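Local coordinates for hypothetical protein (Shewanella oneidensis, PDB 2OTM) that is of unknown function but belongs to the YjgF family of trimeric proteins and is a putative endoribonuclease, at residues B[42-47]-B[142-147]. Residues are numbered along the deposited sequence; the frame is centred on the assembly and turned at random. Where two conformers were deposited one is given.
Sequences QFPYLQ and LNSLCL
The F43 ring is held between two leucine methyls: L147 CD1 over one face and, less closely, L142 CD1 over the other, while S144 CB meets the rim in the ring plane. The first is a CH-pi contact, with L147 CD1 3.4 Å from the F43 ring centroid and 16° off its normal; L142 CD1 stays 4.3 Å from F43 CE2. With CG roughly anti to the backbone N (chi1 -154°), the L147 side chain runs alongside that of F43, and its CD1 branch is the one set over the ring. The same L142 methyl touches Y45 OH at 3.2 Å, the two side chains crossing at about a right angle. P44, centre of an inverse gamma turn, sets CD 3.3 Å from S144 OG and packs CG against C146 SG at 3.9 Å. S144 OG donates a 2.7 Å hydrogen bond to C146 O, which tethers the loop to the start of strand 146-153. With F43 cut back to an alanine, the L142 and L147 methyls would probably face each other across a gap. Backbone pairing of Q42 with V148 continues the link from strand 36-39 to strand 146-153, and L50 packs on F43, P44 and Y45. An acetate, probably from the crystallisation liquor, lies about 4 Å from the F43 side chain and may mark a pocket bordered by this ring. Dispersion and CH-pi contacts thus dominate between the side chains, the buried S144 hydroxyl spending its proton on C146 O.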
loop_
_atom_site.group_PDB
_atom_site.type_symbol
_atom_site.label_atom_id
_atom_site.label_comp_id
_atom_site.label_asym_id
_atom_site.label_seq_id
_atom_site.Cartn_x
_atom_site.Cartn_y
_atom_site.Cartn_z
ATOM N N GLN B 42 -1.304 -12.994 -1.653
ATOM C CA GLN B 42 -1.591 -14.368 -1.271
ATOM C C GLN B 42 -3.094 -14.559 -1.118
ATOM O O GLN B 42 -3.757 -13.725 -0.552
ATOM C CB GLN B 42 -0.916 -14.703 0.054
ATOM C CG GLN B 42 0.563 -14.470 0.035
ATOM C CD GLN B 42 1.310 -15.514 -0.761
ATOM O OE1 GLN B 42 1.016 -16.697 -0.681
ATOM N NE2 GLN B 42 2.299 -15.069 -1.536
ATOM N N PHE B 43 -3.596 -15.649 -1.689
ATOM C CA PHE B 43 -5.027 -15.901 -1.837
ATOM C C PHE B 43 -5.481 -17.016 -0.905
ATOM O O PHE B 43 -4.665 -17.865 -0.475
ATOM C CB PHE B 43 -5.282 -16.390 -3.256
ATOM C CG PHE B 43 -5.014 -15.366 -4.314
ATOM C CD1 PHE B 43 -3.734 -15.216 -4.857
ATOM C CD2 PHE B 43 -6.036 -14.565 -4.793
ATOM C CE1 PHE B 43 -3.491 -14.262 -5.840
ATOM C CE2 PHE B 43 -5.792 -13.608 -5.769
ATOM C CZ PHE B 43 -4.518 -13.453 -6.291
ATOM N N PRO B 44 -6.787 -17.093 -0.649
ATOM C CA PRO B 44 -7.332 -18.164 0.160
ATOM C C PRO B 44 -7.571 -19.470 -0.621
ATOM O O PRO B 44 -8.709 -19.826 -0.974
ATOM C CB PRO B 44 -8.632 -17.563 0.709
ATOM C CG PRO B 44 -9.087 -16.659 -0.327
ATOM C CD PRO B 44 -7.835 -16.135 -1.052
ATOM N N TYR B 45 -6.469 -20.149 -0.885
ATOM C CA TYR B 45 -6.433 -21.411 -1.574
ATOM C C TYR B 45 -6.430 -22.549 -0.601
ATOM O O TYR B 45 -5.738 -22.513 0.404
ATOM C CB TYR B 45 -5.135 -21.572 -2.361
ATOM C CG TYR B 45 -5.076 -20.831 -3.668
ATOM C CD1 TYR B 45 -5.905 -21.186 -4.720
ATOM C CD2 TYR B 45 -4.130 -19.834 -3.886
ATOM C CE1 TYR B 45 -5.851 -20.528 -5.928
ATOM C CE2 TYR B 45 -4.072 -19.164 -5.104
ATOM C CZ TYR B 45 -4.943 -19.523 -6.116
ATOM O OH TYR B 45 -4.877 -18.900 -7.325
ATOM N N LEU B 46 -7.168 -23.598 -0.939
ATOM C CA LEU B 46 -7.118 -24.822 -0.188
ATOM C C LEU B 46 -7.117 -25.952 -1.213
ATOM O O LEU B 46 -7.999 -26.011 -2.062
ATOM C CB LEU B 46 -8.342 -24.910 0.710
ATOM C CG LEU B 46 -8.545 -26.218 1.493
ATOM C CD1 LEU B 46 -7.520 -26.368 2.615
ATOM C CD2 LEU B 46 -9.982 -26.282 2.027
ATOM N N GLN B 47 -6.104 -26.804 -1.152
ATOM C CA GLN B 47 -5.950 -27.888 -2.118
ATOM C C GLN B 47 -6.023 -27.374 -3.556
ATOM O O GLN B 47 -6.694 -27.960 -4.399
ATOM C CB GLN B 47 -7.050 -28.926 -1.890
ATOM C CG GLN B 47 -7.033 -29.561 -0.512
ATOM C CD GLN B 47 -5.839 -30.474 -0.319
ATOM O OE1 GLN B 47 -5.214 -30.923 -1.294
ATOM N NE2 GLN B 47 -5.509 -30.756 0.939
ATOM N N LEU B 142 -8.867 -12.953 -9.897
ATOM C CA LEU B 142 -9.566 -14.228 -9.782
ATOM C C LEU B 142 -10.922 -14.093 -9.067
ATOM O O LEU B 142 -11.478 -15.092 -8.635
ATOM C CB LEU B 142 -8.683 -15.277 -9.055
ATOM C CG LEU B 142 -7.262 -15.571 -9.613
ATOM C CD1 LEU B 142 -6.512 -16.593 -8.768
ATOM C CD2 LEU B 142 -7.352 -16.076 -11.023
ATOM N N ASN B 143 -11.443 -12.870 -8.943
ATOM C CA ASN B 143 -12.632 -12.623 -8.149
ATOM C C ASN B 143 -12.510 -13.108 -6.718
ATOM O O ASN B 143 -13.532 -13.426 -6.064
ATOM C CB ASN B 143 -13.859 -13.231 -8.820
ATOM C CG ASN B 143 -15.166 -12.761 -8.211
ATOM O OD1 ASN B 143 -15.296 -11.615 -7.738
ATOM N ND2 ASN B 143 -16.160 -13.653 -8.217
ATOM N N SER B 144 -11.278 -13.133 -6.209
ATOM C CA SER B 144 -11.036 -13.512 -4.835
ATOM C C SER B 144 -11.744 -12.579 -3.861
ATOM O O SER B 144 -11.849 -11.381 -4.076
ATOM C CB SER B 144 -9.539 -13.507 -4.536
ATOM O OG SER B 144 -9.244 -14.057 -3.249
ATOM N N LEU B 145 -12.225 -13.121 -2.752
ATOM C CA LEU B 145 -12.777 -12.275 -1.701
ATOM C C LEU B 145 -11.691 -11.418 -1.054
ATOM O O LEU B 145 -11.954 -10.292 -0.633
ATOM C CB LEU B 145 -13.453 -13.125 -0.652
ATOM C CG LEU B 145 -13.947 -12.429 0.600
ATOM C CD1 LEU B 145 -15.058 -11.433 0.239
ATOM C CD2 LEU B 145 -14.431 -13.530 1.494
ATOM N N CYS B 146 -10.470 -11.943 -0.987
ATOM C CA CYS B 146 -9.420 -11.233 -0.307
ATOM C C CYS B 146 -8.037 -11.534 -0.838
ATOM O O CYS B 146 -7.813 -12.521 -1.553
ATOM C CB CYS B 146 -9.459 -11.540 1.193
ATOM S SG CYS B 146 -9.054 -13.261 1.652
ATOM N N LEU B 147 -7.124 -10.659 -0.467
ATOM C CA LEU B 147 -5.713 -10.822 -0.773
ATOM C C LEU B 147 -4.913 -10.361 0.439
ATOM O O LEU B 147 -5.208 -9.294 1.024
ATOM C CB LEU B 147 -5.430 -9.965 -2.006
ATOM C CG LEU B 147 -4.345 -10.139 -3.039
ATOM C CD1 LEU B 147 -4.267 -11.536 -3.616
ATOM C CD2 LEU B 147 -4.648 -9.097 -4.139
#